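Long-range contacts in DNA polymerase III beta subunit (Streptococcus pyogenes, PDB 2AVT), which probably encircles duplex DNA as a ring of two subunits and tethers the replicative polymerase to its template: residues A[31-36]-A[74-79]; A[261-266]-A[319-324]; A[149-154]-A[182-187]. One frame throughout, in Å; residues are numbered along the deposited sequence.

Interaction 1 (A[31-36]-A[74-79])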
loop_
_atom_site.group_PDB
_atom_site.type_symbol
_atom_site.label_atom_id
_atom_site.label_comp_id
_atom_site.label_asym_id
_atom_site.label_seq_id
_atom_site.Cartn_x
_atom_site.Cartn_y
_atom_site.Cartn_z
ATOM N N LEU A 31 -25.122 1.620 7.786
ATOM C CA LEU A 31 -24.175 0.508 7.873
ATOM C C LEU A 31 -22.722 0.956 7.980
ATOM O O LEU A 31 -21.831 0.127 8.152
ATOM C CB LEU A 31 -24.345 -0.455 6.686
ATOM C CG LEU A 31 -25.705 -1.161 6.616
ATOM C CD1 LEU A 31 -25.700 -2.173 5.475
ATOM C CD2 LEU A 31 -25.994 -1.870 7.948
ATOM N N SER A 32 -22.478 2.258 7.846
ATOM C CA SER A 32 -21.118 2.792 7.987
ATOM C C SER A 32 -20.772 2.861 9.482
ATOM O O SER A 32 -19.623 3.083 9.869
ATOM C CB SER A 32 -21.038 4.215 7.417
ATOM O OG SER A 32 -21.868 5.082 8.175
ATOM N N SER A 33 -21.769 2.682 10.333
ATOM C CA SER A 33 -21.507 2.780 11.754
ATOM C C SER A 33 -21.202 1.464 12.457
ATOM O O SER A 33 -21.511 0.367 11.957
ATOM C CB SER A 33 -22.679 3.477 12.443
ATOM O OG SER A 33 -23.860 2.718 12.308
ATOM N N ILE A 34 -20.534 1.577 13.600
ATOM C CA ILE A 34 -20.257 0.400 14.395
ATOM C C ILE A 34 -21.242 0.496 15.550
ATOM O O ILE A 34 -21.499 1.584 16.088
ATOM C CB ILE A 34 -18.791 0.366 14.902
ATOM C CG1 ILE A 34 -18.562 -0.907 15.724
ATOM C CG2 ILE A 34 -18.484 1.606 15.701
ATOM C CD1 ILE A 34 -17.117 -1.371 15.758
ATOM N N LYS A 35 -21.839 -0.633 15.903
ATOM C CA LYS A 35 -22.806 -0.663 16.984
ATOM C C LYS A 35 -22.106 -1.168 18.231
ATOM O O LYS A 35 -21.414 -2.181 18.198
ATOM C CB LYS A 35 -23.977 -1.577 16.605
ATOM C CG LYS A 35 -25.024 -1.757 17.673
ATOM C CD LYS A 35 -26.073 -2.757 17.196
ATOM C CE LYS A 35 -26.978 -3.202 18.335
ATOM N NZ LYS A 35 -27.737 -4.445 17.963
ATOM N N ILE A 36 -22.272 -0.441 19.328
ATOM C CA ILE A 36 -21.636 -0.808 20.581
ATOM C C ILE A 36 -22.693 -1.061 21.642
ATOM O O ILE A 36 -23.463 -0.166 21.989
ATOM C CB ILE A 36 -20.707 0.316 21.071
ATOM C CG1 ILE A 36 -19.649 0.616 20.007
ATOM C CG2 ILE A 36 -20.038 -0.091 22.370
ATOM C CD1 ILE A 36 -18.708 1.737 20.383
ATOM N N ALA A 74 -26.294 1.280 24.786
ATOM C CA ALA A 74 -26.084 0.915 23.396
ATOM C C ALA A 74 -26.029 2.181 22.541
ATOM O O ALA A 74 -26.830 3.098 22.717
ATOM C CB ALA A 74 -27.199 -0.008 22.931
ATOM N N ILE A 75 -25.077 2.237 21.619
ATOM C CA ILE A 75 -24.933 3.414 20.776
ATOM C C ILE A 75 -24.278 3.076 19.451
ATOM O O ILE A 75 -23.589 2.060 19.338
ATOM C CB ILE A 75 -24.087 4.511 21.497
ATOM C CG1 ILE A 75 -24.184 5.839 20.743
ATOM C CG2 ILE A 75 -22.616 4.098 21.575
ATOM C CD1 ILE A 75 -23.382 6.956 21.389
ATOM N N LEU A 76 -24.520 3.925 18.451
ATOM C CA LEU A 76 -23.943 3.794 17.118
ATOM C C LEU A 76 -23.001 4.984 16.857
ATOM O O LEU A 76 -23.348 6.133 17.129
ATOM C CB LEU A 76 -25.039 3.804 16.043
ATOM C CG LEU A 76 -26.201 2.803 16.100
ATOM C CD1 LEU A 76 -27.095 3.006 14.870
ATOM C CD2 LEU A 76 -25.652 1.380 16.126
ATOM N N LEU A 77 -21.830 4.701 16.298
ATOM C CA LEU A 77 -20.836 5.723 15.986
ATOM C C LEU A 77 -20.262 5.395 14.612
ATOM O O LEU A 77 -20.207 4.218 14.237
ATOM C CB LEU A 77 -19.706 5.693 17.037
ATOM C CG LEU A 77 -20.082 6.024 18.484
ATOM C CD1 LEU A 77 -18.948 5.650 19.449
ATOM C CD2 LEU A 77 -20.400 7.507 18.575
ATOM N N GLU A 78 -19.855 6.410 13.846
ATOM C CA GLU A 78 -19.268 6.139 12.531
ATOM C C GLU A 78 -18.020 5.319 12.806
ATOM O O GLU A 78 -17.118 5.769 13.511
ATOM C CB GLU A 78 -18.886 7.436 11.811
ATOM C CG GLU A 78 -20.061 8.240 11.293
ATOM C CD GLU A 78 -20.887 7.472 10.279
ATOM O OE1 GLU A 78 -20.290 6.776 9.435
ATOM O OE2 GLU A 78 -22.128 7.579 10.317
ATOM N N ALA A 79 -17.966 4.117 12.247
ATOM C CA ALA A 79 -16.852 3.200 12.475
ATOM C C ALA A 79 -15.417 3.682 12.224
ATOM O O ALA A 79 -14.616 3.755 13.155
ATOM C CB ALA A 79 -17.092 1.919 11.710
HETATM O O HOH W 1 -23.892 5.644 9.735
#
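K35 and L76 face each other in a non-hydrogen-bonded pair of an antiparallel ladder that, in the N-terminal domain, joins strand 33-39 to strand 73-78, outermost in its sheet within this chain. The two side chains are slanted against each other. With CG of L76 anti to its own carbonyl carbon (chi1 -55°), the CD2 branch swings over the neighbouring strand and presses on K35 CB at 3.4 Å, a tight fit. The lysine chain then runs outward, extended, to a salt bridge with E37.

The reverse face carries I34, I36, I75 and L77. Here I36 reaches past its partner I75 to L77, two residues on, its CD1 lying 4.0 Å from L77 CD1, while I34 turns its CB to that of A79. Helix 8-18 covers I34, and V104 meets both I75 and L77, so this face belongs to the buried interior of the domain. Paired backbone bonds hold the register, with I34 N to L77 O at 2.7 Å and I36 N to I75 O at 2.8 Å.

At its C-terminal end strand 73-78 passes directly into helix 79-88, with E78 at the N-cap position. A79 N donates to a lone pair of S32 O in the carbonyl plane. The glutamate chain bends at chi2 (-61°), which brings its carboxylate back to S32. There OE1 lies 2.6 Å from S32 OG, whose proton could instead go to P29 O, and a water donates to both S32 OG (2.6 Å) and E78 OE2 (2.7 Å).

Interaction 2 (A[261-266]-A[319-324])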
loop_
_atom_site.group_PDB
_atom_site.type_symbol
_atom_site.label_atom_id
_atom_site.label_comp_id
_atom_site.label_asym_id
_atom_site.label_seq_id
_atom_site.Cartn_x
_atom_site.Cartn_y
_atom_site.Cartn_z
ATOM N N GLU A 261 -3.622 -39.411 -19.872
ATOM C CA GLU A 261 -2.650 -40.013 -20.775
ATOM C C GLU A 261 -1.234 -39.568 -20.470
ATOM O O GLU A 261 -0.267 -40.204 -20.896
ATOM C CB GLU A 261 -2.984 -39.634 -22.219
ATOM C CG GLU A 261 -4.339 -40.123 -22.691
ATOM C CD GLU A 261 -4.364 -41.617 -22.920
ATOM O OE1 GLU A 261 -3.596 -42.096 -23.782
ATOM O OE2 GLU A 261 -5.151 -42.310 -22.239
ATOM N N THR A 262 -1.117 -38.467 -19.737
ATOM C CA THR A 262 0.184 -37.923 -19.393
ATOM C C THR A 262 0.213 -37.421 -17.957
ATOM O O THR A 262 -0.786 -36.925 -17.439
ATOM C CB THR A 262 0.549 -36.753 -20.331
ATOM O OG1 THR A 262 0.447 -37.184 -21.695
ATOM C CG2 THR A 262 1.967 -36.279 -20.066
ATOM N N GLU A 263 1.367 -37.566 -17.319
ATOM C CA GLU A 263 1.554 -37.116 -15.950
ATOM C C GLU A 263 2.948 -36.551 -15.800
ATOM O O GLU A 263 3.915 -37.133 -16.289
ATOM C CB GLU A 263 1.404 -38.267 -14.948
ATOM C CG GLU A 263 1.829 -37.868 -13.527
ATOM C CD GLU A 263 1.967 -39.050 -12.580
ATOM O OE1 GLU A 263 0.969 -39.773 -12.372
ATOM O OE2 GLU A 263 3.078 -39.250 -12.043
ATOM N N VAL A 264 3.050 -35.412 -15.125
ATOM C CA VAL A 264 4.343 -34.791 -14.882
ATOM C C VAL A 264 4.343 -34.246 -13.464
ATOM O O VAL A 264 3.329 -33.749 -12.982
ATOM C CB VAL A 264 4.619 -33.623 -15.847
ATOM C CG1 VAL A 264 6.057 -33.138 -15.664
ATOM C CG2 VAL A 264 4.374 -34.055 -17.283
ATOM N N VAL A 265 5.482 -34.356 -12.792
ATOM C CA VAL A 265 5.607 -33.859 -11.430
ATOM C C VAL A 265 6.656 -32.758 -11.434
ATOM O O VAL A 265 7.788 -32.977 -11.864
ATOM C CB VAL A 265 6.046 -34.977 -10.450
ATOM C CG1 VAL A 265 6.143 -34.422 -9.040
ATOM C CG2 VAL A 265 5.049 -36.132 -10.492
ATOM N N PHE A 266 6.270 -31.573 -10.969
ATOM C CA PHE A 266 7.190 -30.439 -10.926
ATOM C C PHE A 266 7.361 -29.925 -9.512
ATOM O O PHE A 266 6.564 -30.212 -8.621
ATOM C CB PHE A 266 6.666 -29.237 -11.725
ATOM C CG PHE A 266 6.280 -29.531 -13.144
ATOM C CD1 PHE A 266 5.034 -30.049 -13.449
ATOM C CD2 PHE A 266 7.124 -29.182 -14.183
ATOM C CE1 PHE A 266 4.636 -30.203 -14.761
ATOM C CE2 PHE A 266 6.732 -29.335 -15.492
ATOM C CZ PHE A 266 5.486 -29.842 -15.781
ATOM N N SER A 319 9.466 -35.870 -12.392
ATOM C CA SER A 319 9.266 -37.150 -13.055
ATOM C C SER A 319 8.143 -37.020 -14.075
ATOM O O SER A 319 7.263 -36.166 -13.941
ATOM C CB SER A 319 8.903 -38.233 -12.034
ATOM O OG SER A 319 7.586 -38.049 -11.545
ATOM N N GLN A 320 8.174 -37.865 -15.097
ATOM C CA GLN A 320 7.144 -37.823 -16.120
ATOM C C GLN A 320 6.788 -39.232 -16.570
ATOM O O GLN A 320 7.502 -40.193 -16.275
ATOM C CB GLN A 320 7.616 -36.996 -17.319
ATOM C CG GLN A 320 8.781 -37.598 -18.087
ATOM C CD GLN A 320 9.299 -36.675 -19.176
ATOM O OE1 GLN A 320 8.557 -36.275 -20.072
ATOM N NE2 GLN A 320 10.579 -36.332 -19.100
ATOM N N SER A 321 5.668 -39.345 -17.276
ATOM C CA SER A 321 5.196 -40.623 -17.782
ATOM C C SER A 321 4.024 -40.369 -18.717
ATOM O O SER A 321 3.323 -39.362 -18.596
ATOM C CB SER A 321 4.751 -41.526 -16.628
ATOM O OG SER A 321 3.645 -40.970 -15.944
ATOM N N GLY A 322 3.812 -41.287 -19.651
ATOM C CA GLY A 322 2.723 -41.122 -20.591
ATOM C C GLY A 322 3.225 -40.616 -21.928
ATOM O O GLY A 322 4.432 -40.527 -22.153
ATOM N N SER A 323 2.292 -40.272 -22.808
ATOM C CA SER A 323 2.624 -39.792 -24.142
ATOM C C SER A 323 2.992 -38.315 -24.207
ATOM O O SER A 323 2.692 -37.534 -23.297
ATOM C CB SER A 323 1.451 -40.055 -25.085
ATOM O OG SER A 323 0.278 -39.416 -24.612
ATOM N N ASP A 324 3.651 -37.945 -25.300
ATOM C CA ASP A 324 4.054 -36.568 -25.530
ATOM C C ASP A 324 2.788 -35.740 -25.706
ATOM O O ASP A 324 1.729 -36.275 -26.041
ATOM C CB ASP A 324 4.915 -36.484 -26.789
ATOM C CG ASP A 324 6.256 -37.169 -26.621
ATOM O OD1 ASP A 324 6.318 -38.181 -25.892
ATOM O OD2 ASP A 324 7.248 -36.704 -27.225
#
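G322 breaks the regular course of its strand just where it meets E261: with phi at 101°, its CA comes within 3.1 Å of E261 O in a CA-H...O contact, and the same carbonyl accepts the N-H of S323. On the facing strand, E261 and T262 both lie opposite F350, a classic beta bulge, so irregularity on two strands falls at the same end of the ladder. A side chain closes this end. T262 places OG1 anti to its carbonyl carbon (chi1 -54°), from where the hydroxyl donates to S323 O at 2.8 Å, approaching tilted 28° from the carbonyl plane.

Beyond the bulge the antiparallel pairing resumes. E263 N meets S321 O at 2.9 Å and V265 N meets S319 O at 2.8 Å, whereas the return bond from S319 N to V265 O is weak. On the face shared by E263, V265, S319 and S321, the serine hydroxyls lie against aliphatic carbon: S319 OG touches V265 CG2 at 3.3 Å, and S321 OG sits by E263 CB.

The other face turns V264 inward onto I294 of strand 290-295. Strand 319-322 is outermost in its sheet within this chain, and strand 345-350 flanks strand 262-267 on its far side.

Interaction 3 (A[149-154]-A[182-187])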
loop_
_atom_site.group_PDB
_atom_site.type_symbol
_atom_site.label_atom_id
_atom_site.label_comp_id
_atom_site.label_asym_id
_atom_site.label_seq_id
_atom_site.Cartn_x
_atom_site.Cartn_y
_atom_site.Cartn_z
ATOM N N THR A 149 -10.003 -22.892 -2.262
ATOM C CA THR A 149 -11.130 -22.801 -3.185
ATOM C C THR A 149 -11.690 -21.406 -3.493
ATOM O O THR A 149 -12.223 -21.181 -4.580
ATOM C CB THR A 149 -12.299 -23.657 -2.683
ATOM O OG1 THR A 149 -12.741 -23.146 -1.425
ATOM C CG2 THR A 149 -11.865 -25.112 -2.499
ATOM N N ALA A 150 -11.572 -20.479 -2.551
ATOM C CA ALA A 150 -12.105 -19.127 -2.736
ATOM C C ALA A 150 -11.730 -18.440 -4.050
ATOM O O ALA A 150 -12.598 -17.944 -4.764
ATOM C CB ALA A 150 -11.700 -18.246 -1.559
ATOM N N PHE A 151 -10.442 -18.423 -4.365
ATOM C CA PHE A 151 -9.936 -17.780 -5.580
ATOM C C PHE A 151 -10.510 -18.292 -6.904
ATOM O O PHE A 151 -10.512 -17.567 -7.901
ATOM C CB PHE A 151 -8.410 -17.905 -5.622
ATOM C CG PHE A 151 -7.923 -19.303 -5.893
ATOM C CD1 PHE A 151 -7.746 -19.752 -7.197
ATOM C CD2 PHE A 151 -7.668 -20.179 -4.846
ATOM C CE1 PHE A 151 -7.326 -21.044 -7.455
ATOM C CE2 PHE A 151 -7.246 -21.479 -5.098
ATOM C CZ PHE A 151 -7.076 -21.910 -6.403
ATOM N N ALA A 152 -10.990 -19.532 -6.926
ATOM C CA ALA A 152 -11.525 -20.112 -8.155
ATOM C C ALA A 152 -12.937 -19.657 -8.522
ATOM O O ALA A 152 -13.361 -19.806 -9.670
ATOM C CB ALA A 152 -11.474 -21.635 -8.073
ATOM N N ALA A 153 -13.668 -19.109 -7.557
ATOM C CA ALA A 153 -15.025 -18.648 -7.819
ATOM C C ALA A 153 -15.032 -17.508 -8.832
ATOM O O ALA A 153 -14.018 -16.841 -9.045
ATOM C CB ALA A 153 -15.689 -18.198 -6.524
ATOM N N SER A 154 -16.186 -17.293 -9.454
ATOM C CA SER A 154 -16.335 -16.236 -10.449
ATOM C C SER A 154 -16.645 -14.882 -9.811
ATOM O O SER A 154 -17.319 -14.801 -8.783
ATOM C CB SER A 154 -17.450 -16.598 -11.436
ATOM O OG SER A 154 -17.584 -15.607 -12.438
ATOM N N SER A 182 -15.981 -21.574 -14.454
ATOM C CA SER A 182 -16.258 -22.209 -15.745
ATOM C C SER A 182 -15.100 -21.986 -16.704
ATOM O O SER A 182 -15.270 -21.856 -17.917
ATOM C CB SER A 182 -17.542 -21.665 -16.358
ATOM O OG SER A 182 -17.415 -20.294 -16.693
ATOM N N HIS A 183 -13.914 -21.927 -16.122
ATOM C CA HIS A 183 -12.667 -21.762 -16.852
ATOM C C HIS A 183 -11.678 -22.665 -16.117
ATOM O O HIS A 183 -10.884 -23.383 -16.728
ATOM C CB HIS A 183 -12.195 -20.309 -16.795
ATOM C CG HIS A 183 -13.001 -19.374 -17.647
ATOM N ND1 HIS A 183 -13.056 -19.485 -19.019
ATOM C CD2 HIS A 183 -13.787 -18.321 -17.321
ATOM C CE1 HIS A 183 -13.845 -18.541 -19.502
ATOM N NE2 HIS A 183 -14.303 -17.822 -18.497
ATOM N N ARG A 184 -11.770 -22.613 -14.791
ATOM C CA ARG A 184 -10.939 -23.378 -13.877
ATOM C C ARG A 184 -11.796 -23.724 -12.660
ATOM O O ARG A 184 -12.796 -23.071 -12.389
ATOM C CB ARG A 184 -9.698 -22.564 -13.491
ATOM C CG ARG A 184 -9.965 -21.285 -12.731
ATOM C CD ARG A 184 -8.790 -20.369 -13.031
ATOM N NE ARG A 184 -8.452 -19.424 -11.970
ATOM C CZ ARG A 184 -9.329 -18.666 -11.327
ATOM N NH1 ARG A 184 -10.617 -18.741 -11.623
ATOM N NH2 ARG A 184 -8.903 -17.814 -10.406
ATOM N N MET A 185 -11.376 -24.745 -11.926
ATOM C CA MET A 185 -12.128 -25.238 -10.783
ATOM C C MET A 185 -11.206 -25.790 -9.714
ATOM O O MET A 185 -10.119 -26.264 -10.022
ATOM C CB MET A 185 -13.075 -26.334 -11.279
ATOM C CG MET A 185 -13.786 -27.108 -10.196
ATOM S SD MET A 185 -14.755 -28.450 -10.937
ATOM C CE MET A 185 -13.498 -29.647 -11.148
ATOM N N SER A 186 -11.663 -25.731 -8.468
ATOM C CA SER A 186 -10.906 -26.225 -7.328
ATOM C C SER A 186 -11.859 -26.974 -6.405
ATOM O O SER A 186 -12.943 -26.469 -6.071
ATOM C CB SER A 186 -10.272 -25.062 -6.570
ATOM O OG SER A 186 -9.390 -25.552 -5.582
ATOM N N GLN A 187 -11.453 -28.178 -5.999
ATOM C CA GLN A 187 -12.274 -29.026 -5.130
ATOM C C GLN A 187 -11.526 -29.683 -3.963
ATOM O O GLN A 187 -10.415 -30.194 -4.115
ATOM C CB GLN A 187 -12.932 -30.125 -5.957
ATOM C CG GLN A 187 -13.737 -31.123 -5.141
ATOM C CD GLN A 187 -14.007 -32.404 -5.909
ATOM O OE1 GLN A 187 -13.108 -33.231 -6.112
ATOM N NE2 GLN A 187 -15.237 -32.566 -6.355
#
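R184 and F151 make the polar part of this contact. The guanidinium NH2 gives F151 O a weak hydrogen bond of 3.0 Å, bent to 129° at the hydrogen; its stronger partner is E336, with which it forms a salt bridge, while NH1 pairs with D181. Two acidic residues thus fix the rotation of the group, and the carbonyl adds a lesser hold.

Contacts of flat groups follow from the same placement. NH2 lies in the plane of the F151 ring, at its edge, 3.9 Å from CD1, with ring and guanidinium planes 72° apart. A152 CA lies over one face of the guanidinium.

Van der Waals packing makes up the rest. A152 CB rests on S186 CB at 3.9 Å, and T149 CG2 lies 4.0 Å from S186 OG. A chi1 of -172° turns OG away from the backbone N of S186, and it hydrogen-bonds to E148 O at the end of helix 139-149.

The arrangement seats a helix end and its following 3-10 turn on strand 184-191, as in the helix-on-sheet layering of DNA-encircling rings. E336, on helix 331-339 of the C-terminal domain, places R184 at the junction of two domains, where partner proteins dock in bacterial relatives.

The three contacts fall in the N-terminal, central and C-terminal domains, and along the chain each is complete before the next begins. Interactions 1 and 2 are the most distant, their centres 58 Å apart on opposite sides of the chain's centre, and each pairs a strand at the end of its sheet, within this chain, with the next one in. Interaction 3 lies between them in sequence and nearer the middle, 35 Å from interaction 1 and 24 Å from interaction 2, centre to centre. Interactions 2 and 3 share one sheet, in which strand 367-372 adjoins strand 184-191, although their nearest atoms remain about 16 Å apart. Interaction 1 belongs to a separate sheet, and none of the three touches another.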